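Side-chain contacts in aminopeptidase YwaD (Bacillus subtilis, PDB 6HC6), which removes N-terminal amino acids from peptides, among them arginine, lysine and leucine, as a secreted aminopeptidase that uses two zinc ions: residues L322-T327 / P398-P403; G259-G264 / E408-E413. All blocks are in the same frame, centred on the assembly; numbering follows the deposited sequence.

Interaction 1: residues L322-T327 / P398-P403; sequences LDMVGT and PWYHTP. With ZN (zinc ion), chain E; ZN (zinc ion), chain D.
Trp399 meets Thr327 with the six-membered part of its indole, CZ3 lying 3.8 Å from Thr327 OG1; the hydroxyl sits at the ring's edge, near its plane, while its polar partner is Trp329. The contact lies beside the two-zinc site of an M28 peptidase, where a loop after strand 316-322 faces the loop leading to helix 412-430. Tyr400 makes a Met-aromatic contact: Met324 SD stands 4.7 Å from the centroid of the phenol ring, 70° off its normal, an oblique approach, and the bent end of the Met324 chain brings CE to 3.6 Å from Tyr400 CD1. With CG anti to the backbone N (chi1 161°), the phenol runs alongside the zinc held by His401, where its OH bonds Glu452, itself a ligand of that ion. Replacing Tyr400 by alanine would probably leave the Met324 sulfur without its aromatic neighbour, Glu452 without this hydrogen bond and His401 without the cover on one face. Tyr400 CZ lies 3.3 Å above the centre of the His401 imidazole. His401 NE2 binds one zinc, and Asp323 chelates the other. At the end of the type II turn Trp399-Thr402, Thr402 OG1 donates to Trp399 O over 2.7 Å, tilted 33° from the carbonyl plane.

Interaction 2: residues G259-G264 / E408-E413; sequences GANDNG and EHISKE. With ZN (zinc ion), chain D; ZN (zinc ion), chain E.
Ile410 carries the apolar contact, its longer branch ending against the first turn of helix 260-277. Ile410 CG1 lies 3.9 Å from Ala260 CB, and the terminal CD1 advances to 3.8 Å from Asn261 CA. CG1 is anti to the carbonyl carbon (chi1 -73°), and the further turn at chi2 (-68°) brings CD1 against Asn261, whose CB it also touches. The side chains of Asn261 and Ile410 cross obliquely. Ile52 of helix 45-59 touches both Ala260 and Ile410, so three parts of the chain share this apolar patch, and all three residues that meet across the two segments are buried.

Polar bonds hold the neighbouring groups. Asn261 OD1 accepts from Gly326 N and its ND2 donates to Glu397, so both ends of the buried amide are occupied and its rotation is fixed; Ile410 CD1 lies against the same side chain, 3.8 Å from Asn261 OD1. In the backbone, Gly264 N donates to Gly259 O over 2.8 Å, closing the wide pi-type turn at the start of helix 260-277. Ser411 is the N-cap of helix 412-430.

The metal bonds belong to the co-catalytic dizinc centre of the M28 family, in which one aspartate bridges both ions. Asp262 OD1 binds one zinc at 2.0 Å and OD2 the other, also at 2.0 Å. The next peptide bond, Asp262-Asn263, is cis. His250 and Asp323 complete the protein ligands of the OD1-bound zinc, whereas Glu295, His401 and Glu452 serve the ion on OD2.

In the fold
Interactions 1 and 2 have centres about 6 Å apart and are joined both through the metals and through direct bonds. Segment 259-264 supplies the carboxylate shared by the two zincs, while segments 322-327 and 398-403 each add a ligand to one of them: Asp262 OD2 comes within 2.9 Å of His401 NE2 because both bind the same ion. A water, 2.1 Å from one zinc and 2.3 Å from the other, lies between the metals. Away from them, Gly326 O is 2.8 Å from Ser411 N, a probable hydrogen bond; with the bond from Gly326 N to the Asn261 amide, it connects the metal-bearing loop 322-327 to both segments of interaction 2.

Interaction 1: residues L322-T327 / P398-P403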
ATOM      1  N   LEU A 322      -2.102  -1.171  10.664  1.00 18.51           N
ATOM      2  CA  LEU A 322      -0.980  -2.110  10.671  1.00 20.98           C
ATOM      3  C   LEU A 322      -0.497  -2.329   9.243  1.00 16.40           C
ATOM      4  O   LEU A 322      -1.242  -2.857   8.416  1.00 17.39           O
ATOM      5  CB  LEU A 322      -1.415  -3.440  11.284  1.00 15.71           C
ATOM      6  CG  LEU A 322      -2.172  -3.243  12.603  1.00 26.77           C
ATOM      7  CD1 LEU A 322      -2.795  -4.535  13.086  1.00 33.61           C
ATOM      8  CD2 LEU A 322      -1.208  -2.703  13.625  1.00 32.30           C
ATOM      9  N   ASP A 323       0.747  -1.950   8.950  1.00 15.53           N
ATOM     10  CA  ASP A 323       1.258  -2.086   7.583  1.00 16.20           C
ATOM     11  C   ASP A 323       2.754  -2.352   7.671  1.00 23.43           C
ATOM     12  O   ASP A 323       3.524  -1.431   7.953  1.00 22.15           O
ATOM     13  CB  ASP A 323       0.951  -0.825   6.756  1.00 19.39           C
ATOM     14  CG  ASP A 323       1.236  -0.984   5.261  1.00 17.72           C
ATOM     15  OD1 ASP A 323       1.811  -1.990   4.843  1.00 16.72           O
ATOM     16  OD2 ASP A 323       0.871  -0.077   4.469  1.00 18.87           O
ATOM     17  N   MET A 324       3.129  -3.592   7.437  1.00 16.02           N
ATOM     18  CA  MET A 324       4.504  -4.080   7.440  1.00 15.42           C
ATOM     19  C   MET A 324       4.989  -4.342   8.856  1.00 20.44           C
ATOM     20  O   MET A 324       5.832  -3.679   9.334  1.00 21.47           O
ATOM     21  CB  MET A 324       5.429  -3.168   6.631  1.00 16.38           C
ATOM     22  CG  MET A 324       5.224  -3.290   5.148  1.00 19.47           C
ATOM     23  SD  MET A 324       6.074  -2.137   4.073  1.00 22.10           S
ATOM     24  CE  MET A 324       7.766  -2.568   4.420  1.00 50.49           C
ATOM     25  N   VAL A 325       4.443  -5.377   9.431  1.00 17.73           N
ATOM     26  CA  VAL A 325       4.728  -5.636  10.831  1.00 17.56           C
ATOM     27  C   VAL A 325       5.340  -7.019  11.042  1.00 22.04           C
ATOM     28  O   VAL A 325       5.317  -7.527  12.146  1.00 20.68           O
ATOM     29  CB  VAL A 325       3.460  -5.459  11.689  1.00 18.93           C
ATOM     30  CG1 VAL A 325       3.094  -3.979  11.792  1.00 19.88           C
ATOM     31  CG2 VAL A 325       2.302  -6.279  11.114  1.00 18.27           C
ATOM     32  N   GLY A 326       5.914  -7.627  10.007  1.00 19.32           N
ATOM     33  CA  GLY A 326       6.487  -8.943  10.222  1.00 22.42           C
ATOM     34  C   GLY A 326       7.803  -9.283   9.549  1.00 22.19           C
ATOM     35  O   GLY A 326       8.131 -10.469   9.430  1.00 23.29           O
ATOM     36  N   THR A 327       8.587  -8.299   9.116  1.00 21.84           N
ATOM     37  CA  THR A 327       9.768  -8.654   8.338  1.00 22.30           C
ATOM     38  C   THR A 327      10.769  -9.400   9.208  1.00 25.96           C
ATOM     39  O   THR A 327      10.887  -9.144  10.411  1.00 24.90           O
ATOM     40  CB  THR A 327      10.436  -7.424   7.726  1.00 26.10           C
ATOM     41  OG1 THR A 327      11.489  -7.858   6.858  1.00 23.73           O
ATOM     42  CG2 THR A 327      11.052  -6.544   8.804  1.00 25.18           C
ATOM     43  N   PRO A 398      15.007  -4.569   2.214  1.00 26.71           N
ATOM     44  CA  PRO A 398      15.265  -4.438   0.773  1.00 29.89           C
ATOM     45  C   PRO A 398      14.265  -5.191  -0.087  1.00 30.25           C
ATOM     46  O   PRO A 398      14.216  -4.955  -1.300  1.00 31.25           O
ATOM     47  CB  PRO A 398      16.678  -5.015   0.616  1.00 37.36           C
ATOM     48  CG  PRO A 398      16.861  -5.912   1.797  1.00 39.58           C
ATOM     49  CD  PRO A 398      16.118  -5.242   2.916  1.00 31.00           C
ATOM     50  N   TRP A 399      13.459  -6.067   0.502  1.00 24.43           N
ATOM     51  CA  TRP A 399      12.554  -6.914  -0.266  1.00 28.44           C
ATOM     52  C   TRP A 399      11.230  -6.235  -0.582  1.00 28.26           C
ATOM     53  O   TRP A 399      10.457  -6.761  -1.392  1.00 25.49           O
ATOM     54  CB  TRP A 399      12.324  -8.215   0.506  1.00 32.25           C
ATOM     55  CG  TRP A 399      13.632  -8.802   0.961  1.00 34.66           C
ATOM     56  CD1 TRP A 399      14.722  -9.075   0.179  1.00 40.10           C
ATOM     57  CD2 TRP A 399      13.999  -9.163   2.296  1.00 39.07           C
ATOM     58  NE1 TRP A 399      15.738  -9.594   0.945  1.00 45.47           N
ATOM     59  CE2 TRP A 399      15.319  -9.657   2.248  1.00 42.60           C
ATOM     60  CE3 TRP A 399      13.339  -9.125   3.525  1.00 33.03           C
ATOM     61  CZ2 TRP A 399      15.985 -10.107   3.384  1.00 45.68           C
ATOM     62  CZ3 TRP A 399      14.000  -9.571   4.644  1.00 36.45           C
ATOM     63  CH2 TRP A 399      15.309 -10.056   4.570  1.00 45.20           C
ATOM     64  N   TYR A 400      10.970  -5.083   0.031  1.00 25.47           N
ATOM     65  CA  TYR A 400       9.732  -4.336  -0.144  1.00 24.21           C
ATOM     66  C   TYR A 400       9.439  -4.092  -1.622  1.00 24.22           C
ATOM     67  O   TYR A 400      10.320  -3.670  -2.383  1.00 23.42           O
ATOM     68  CB  TYR A 400       9.888  -3.020   0.634  1.00 30.97           C
ATOM     69  CG  TYR A 400       8.975  -1.868   0.305  1.00 26.04           C
ATOM     70  CD1 TYR A 400       7.720  -1.760   0.889  1.00 22.94           C
ATOM     71  CD2 TYR A 400       9.400  -0.847  -0.540  1.00 32.98           C
ATOM     72  CE1 TYR A 400       6.905  -0.682   0.616  1.00 26.88           C
ATOM     73  CE2 TYR A 400       8.586   0.231  -0.825  1.00 31.75           C
ATOM     74  CZ  TYR A 400       7.337   0.308  -0.242  1.00 30.05           C
ATOM     75  OH  TYR A 400       6.506   1.372  -0.509  1.00 28.64           O
ATOM     76  N   HIS A 401       8.208  -4.420  -2.028  1.00 24.15           N
ATOM     77  CA  HIS A 401       7.724  -4.205  -3.396  1.00 15.73           C
ATOM     78  C   HIS A 401       8.511  -5.005  -4.435  1.00 23.44           C
ATOM     79  O   HIS A 401       8.613  -4.597  -5.599  1.00 24.71           O
ATOM     80  CB  HIS A 401       7.721  -2.710  -3.743  1.00 18.58           C
ATOM     81  CG  HIS A 401       6.576  -1.959  -3.131  1.00 15.04           C
ATOM     82  ND1 HIS A 401       6.246  -0.671  -3.504  1.00 17.92           N
ATOM     83  CD2 HIS A 401       5.680  -2.318  -2.181  1.00 15.59           C
ATOM     84  CE1 HIS A 401       5.193  -0.271  -2.809  1.00 19.89           C
ATOM     85  NE2 HIS A 401       4.841  -1.248  -1.992  1.00 15.19           N
ATOM     86  N   THR A 402       9.049  -6.157  -4.051  1.00 18.63           N
ATOM     87  CA  THR A 402       9.762  -7.053  -4.953  1.00 20.48           C
ATOM     88  C   THR A 402       9.189  -8.455  -4.825  1.00 17.74           C
ATOM     89  O   THR A 402       8.448  -8.751  -3.880  1.00 19.25           O
ATOM     90  CB  THR A 402      11.271  -7.103  -4.656  1.00 26.00           C
ATOM     91  OG1 THR A 402      11.502  -7.954  -3.532  1.00 28.56           O
ATOM     92  CG2 THR A 402      11.863  -5.710  -4.391  1.00 30.61           C
ATOM     93  N   PRO A 403       9.514  -9.352  -5.762  1.00 18.60           N
ATOM     94  CA  PRO A 403       9.110 -10.758  -5.590  1.00 21.31           C
ATOM     95  C   PRO A 403       9.669 -11.385  -4.331  1.00 25.82           C
ATOM     96  O   PRO A 403       9.187 -12.445  -3.917  1.00 23.28           O
ATOM     97  CB  PRO A 403       9.664 -11.442  -6.849  1.00 21.45           C
ATOM     98  CG  PRO A 403       9.733 -10.359  -7.859  1.00 25.83           C
ATOM     99  CD  PRO A 403      10.088  -9.113  -7.103  1.00 21.08           C
TER
HETATM  100 ZN    ZN E 502       3.256  -1.045  -0.590  1.00 21.49          ZN
HETATM  101 ZN    ZN D 501       1.720  -1.320   2.850  1.00 19.43          ZN
HETATM  102  O   HOH W   1       3.300  -0.105   2.994  1.00 22.27           O
HETATM  103  O   HOH W   2       1.727  -0.388   1.005  1.00 18.72           O

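Interaction 2: residues G259-G264 / E408-E413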
ATOM      1  N   GLY A 259       3.628 -10.057  -1.427  1.00 19.25           N
ATOM      2  CA  GLY A 259       3.052  -9.200  -0.396  1.00 14.22           C
ATOM      3  C   GLY A 259       2.954  -9.874   0.956  1.00 17.29           C
ATOM      4  O   GLY A 259       1.975  -9.673   1.689  1.00 18.08           O
ATOM      5  N   ALA A 260       3.930 -10.709   1.289  1.00 20.81           N
ATOM      6  CA  ALA A 260       3.907 -11.359   2.595  1.00 17.20           C
ATOM      7  C   ALA A 260       3.991 -10.326   3.709  1.00 18.58           C
ATOM      8  O   ALA A 260       3.143 -10.301   4.612  1.00 18.10           O
ATOM      9  CB  ALA A 260       5.043 -12.370   2.697  1.00 16.33           C
ATOM     10  N   ASN A 261       5.000  -9.446   3.653  1.00 17.39           N
ATOM     11  CA  ASN A 261       5.097  -8.395   4.657  1.00 15.33           C
ATOM     12  C   ASN A 261       4.297  -7.134   4.313  1.00 16.94           C
ATOM     13  O   ASN A 261       3.722  -6.507   5.214  1.00 17.03           O
ATOM     14  CB  ASN A 261       6.562  -8.011   4.895  1.00 16.09           C
ATOM     15  CG  ASN A 261       6.718  -7.249   6.183  1.00 21.61           C
ATOM     16  OD1 ASN A 261       6.066  -7.600   7.182  1.00 19.82           O
ATOM     17  ND2 ASN A 261       7.512  -6.171   6.172  1.00 19.53           N
ATOM     18  N   ASP A 262       4.274  -6.721   3.039  1.00 16.06           N
ATOM     19  CA  ASP A 262       3.478  -5.571   2.579  1.00 17.75           C
ATOM     20  C   ASP A 262       2.322  -6.086   1.721  1.00 16.96           C
ATOM     21  O   ASP A 262       2.446  -6.152   0.501  1.00 15.57           O
ATOM     22  CB  ASP A 262       4.360  -4.595   1.755  1.00 20.04           C
ATOM     23  CG  ASP A 262       3.659  -3.286   1.464  1.00 18.99           C
ATOM     24  OD1 ASP A 262       2.687  -2.968   2.195  1.00 15.70           O
ATOM     25  OD2 ASP A 262       4.072  -2.573   0.504  1.00 14.99           O
ATOM     26  N   ASN A 263       1.177  -6.416   2.337  1.00 15.21           N
ATOM     27  CA  ASN A 263       0.902  -6.250   3.756  1.00 14.64           C
ATOM     28  C   ASN A 263       0.099  -7.440   4.270  1.00 17.08           C
ATOM     29  O   ASN A 263      -0.862  -7.286   5.016  1.00 17.30           O
ATOM     30  CB  ASN A 263       0.140  -4.942   3.999  1.00 13.33           C
ATOM     31  CG  ASN A 263      -0.060  -4.657   5.478  1.00 15.03           C
ATOM     32  OD1 ASN A 263       0.780  -5.020   6.300  1.00 15.56           O
ATOM     33  ND2 ASN A 263      -1.169  -4.001   5.819  1.00 15.12           N
ATOM     34  N   GLY A 264       0.482  -8.644   3.849  1.00 15.02           N
ATOM     35  CA  GLY A 264      -0.081  -9.822   4.493  1.00 15.31           C
ATOM     36  C   GLY A 264       0.116  -9.768   5.993  1.00 18.39           C
ATOM     37  O   GLY A 264      -0.764 -10.159   6.768  1.00 19.75           O
ATOM     38  N   GLU A 408       9.169 -16.467   3.197  1.00 24.42           N
ATOM     39  CA  GLU A 408      10.524 -16.788   3.616  1.00 23.94           C
ATOM     40  C   GLU A 408      11.140 -15.653   4.428  1.00 23.83           C
ATOM     41  O   GLU A 408      12.011 -15.890   5.272  1.00 26.27           O
ATOM     42  CB  GLU A 408      11.389 -17.119   2.378  1.00 27.85           C
ATOM     43  CG  GLU A 408      12.877 -17.033   2.605  1.00 45.24           C
ATOM     44  CD  GLU A 408      13.687 -17.490   1.400  1.00 47.94           C
ATOM     45  OE1 GLU A 408      14.805 -18.003   1.606  1.00 47.10           O
ATOM     46  OE2 GLU A 408      13.211 -17.329   0.255  1.00 43.49           O
ATOM     47  N   HIS A 409      10.686 -14.421   4.213  1.00 26.08           N
ATOM     48  CA  HIS A 409      11.262 -13.263   4.884  1.00 24.26           C
ATOM     49  C   HIS A 409      10.319 -12.697   5.934  1.00 25.96           C
ATOM     50  O   HIS A 409      10.310 -11.496   6.191  1.00 22.21           O
ATOM     51  CB  HIS A 409      11.648 -12.194   3.859  1.00 24.01           C
ATOM     52  CG  HIS A 409      12.793 -12.606   2.984  1.00 25.96           C
ATOM     53  ND1 HIS A 409      12.738 -12.562   1.606  1.00 30.49           N
ATOM     54  CD2 HIS A 409      14.019 -13.091   3.296  1.00 27.65           C
ATOM     55  CE1 HIS A 409      13.879 -13.002   1.106  1.00 28.34           C
ATOM     56  NE2 HIS A 409      14.678 -13.324   2.110  1.00 29.38           N
ATOM     57  N   ILE A 410       9.514 -13.560   6.540  1.00 23.02           N
ATOM     58  CA  ILE A 410       8.603 -13.190   7.616  1.00 20.96           C
ATOM     59  C   ILE A 410       9.138 -13.824   8.888  1.00 23.94           C
ATOM     60  O   ILE A 410       9.540 -14.989   8.880  1.00 25.39           O
ATOM     61  CB  ILE A 410       7.166 -13.660   7.321  1.00 20.77           C
ATOM     62  CG1 ILE A 410       6.531 -12.794   6.237  1.00 18.80           C
ATOM     63  CG2 ILE A 410       6.301 -13.624   8.595  1.00 21.46           C
ATOM     64  CD1 ILE A 410       6.258 -11.370   6.658  1.00 20.57           C
ATOM     65  N   SER A 411       9.158 -13.052   9.977  1.00 26.49           N
ATOM     66  CA  SER A 411       9.592 -13.536  11.281  1.00 26.82           C
ATOM     67  C   SER A 411       8.379 -13.673  12.199  1.00 26.10           C
ATOM     68  O   SER A 411       7.660 -12.694  12.431  1.00 24.13           O
ATOM     69  CB  SER A 411      10.609 -12.583  11.904  1.00 25.43           C
ATOM     70  OG  SER A 411      10.646 -12.743  13.307  1.00 26.24           O
ATOM     71  N   LYS A 412       8.164 -14.878  12.737  1.00 27.31           N
ATOM     72  CA  LYS A 412       7.117 -15.046  13.742  1.00 30.81           C
ATOM     73  C   LYS A 412       7.415 -14.233  14.994  1.00 28.00           C
ATOM     74  O   LYS A 412       6.487 -13.768  15.669  1.00 28.97           O
ATOM     75  CB  LYS A 412       6.958 -16.524  14.111  1.00 37.07           C
ATOM     76  CG  LYS A 412       5.960 -17.282  13.245  1.00 29.76           C
ATOM     77  CD  LYS A 412       6.185 -18.784  13.337  1.00 43.99           C
ATOM     78  CE  LYS A 412       5.586 -19.372  14.604  1.00 49.65           C
ATOM     79  NZ  LYS A 412       5.829 -20.841  14.692  1.00 41.10           N
ATOM     80  N   GLU A 413       8.694 -14.076  15.341  1.00 26.92           N
ATOM     81  CA  GLU A 413       9.030 -13.291  16.524  1.00 31.65           C
ATOM     82  C   GLU A 413       8.648 -11.832  16.335  1.00 30.23           C
ATOM     83  O   GLU A 413       8.203 -11.174  17.282  1.00 30.87           O
ATOM     84  CB  GLU A 413      10.519 -13.408  16.842  1.00 41.04           C
ATOM     85  CG  GLU A 413      10.955 -14.764  17.347  1.00 55.62           C
ATOM     86  CD  GLU A 413      12.446 -14.979  17.164  1.00 70.29           C
ATOM     87  OE1 GLU A 413      12.834 -15.733  16.242  1.00 71.47           O
ATOM     88  OE2 GLU A 413      13.227 -14.383  17.934  1.00 69.43           O
TER
HETATM   89 ZN    ZN D 501       1.720  -1.320   2.850  1.00 19.43          ZN
HETATM   90 ZN    ZN E 502       3.256  -1.045  -0.590  1.00 21.49          ZN
HETATM   91  O   HOH W   1       3.300  -0.105   2.994  1.00 22.27           O
HETATM   92  O   HOH W   2       1.727  -0.388   1.005  1.00 18.72           O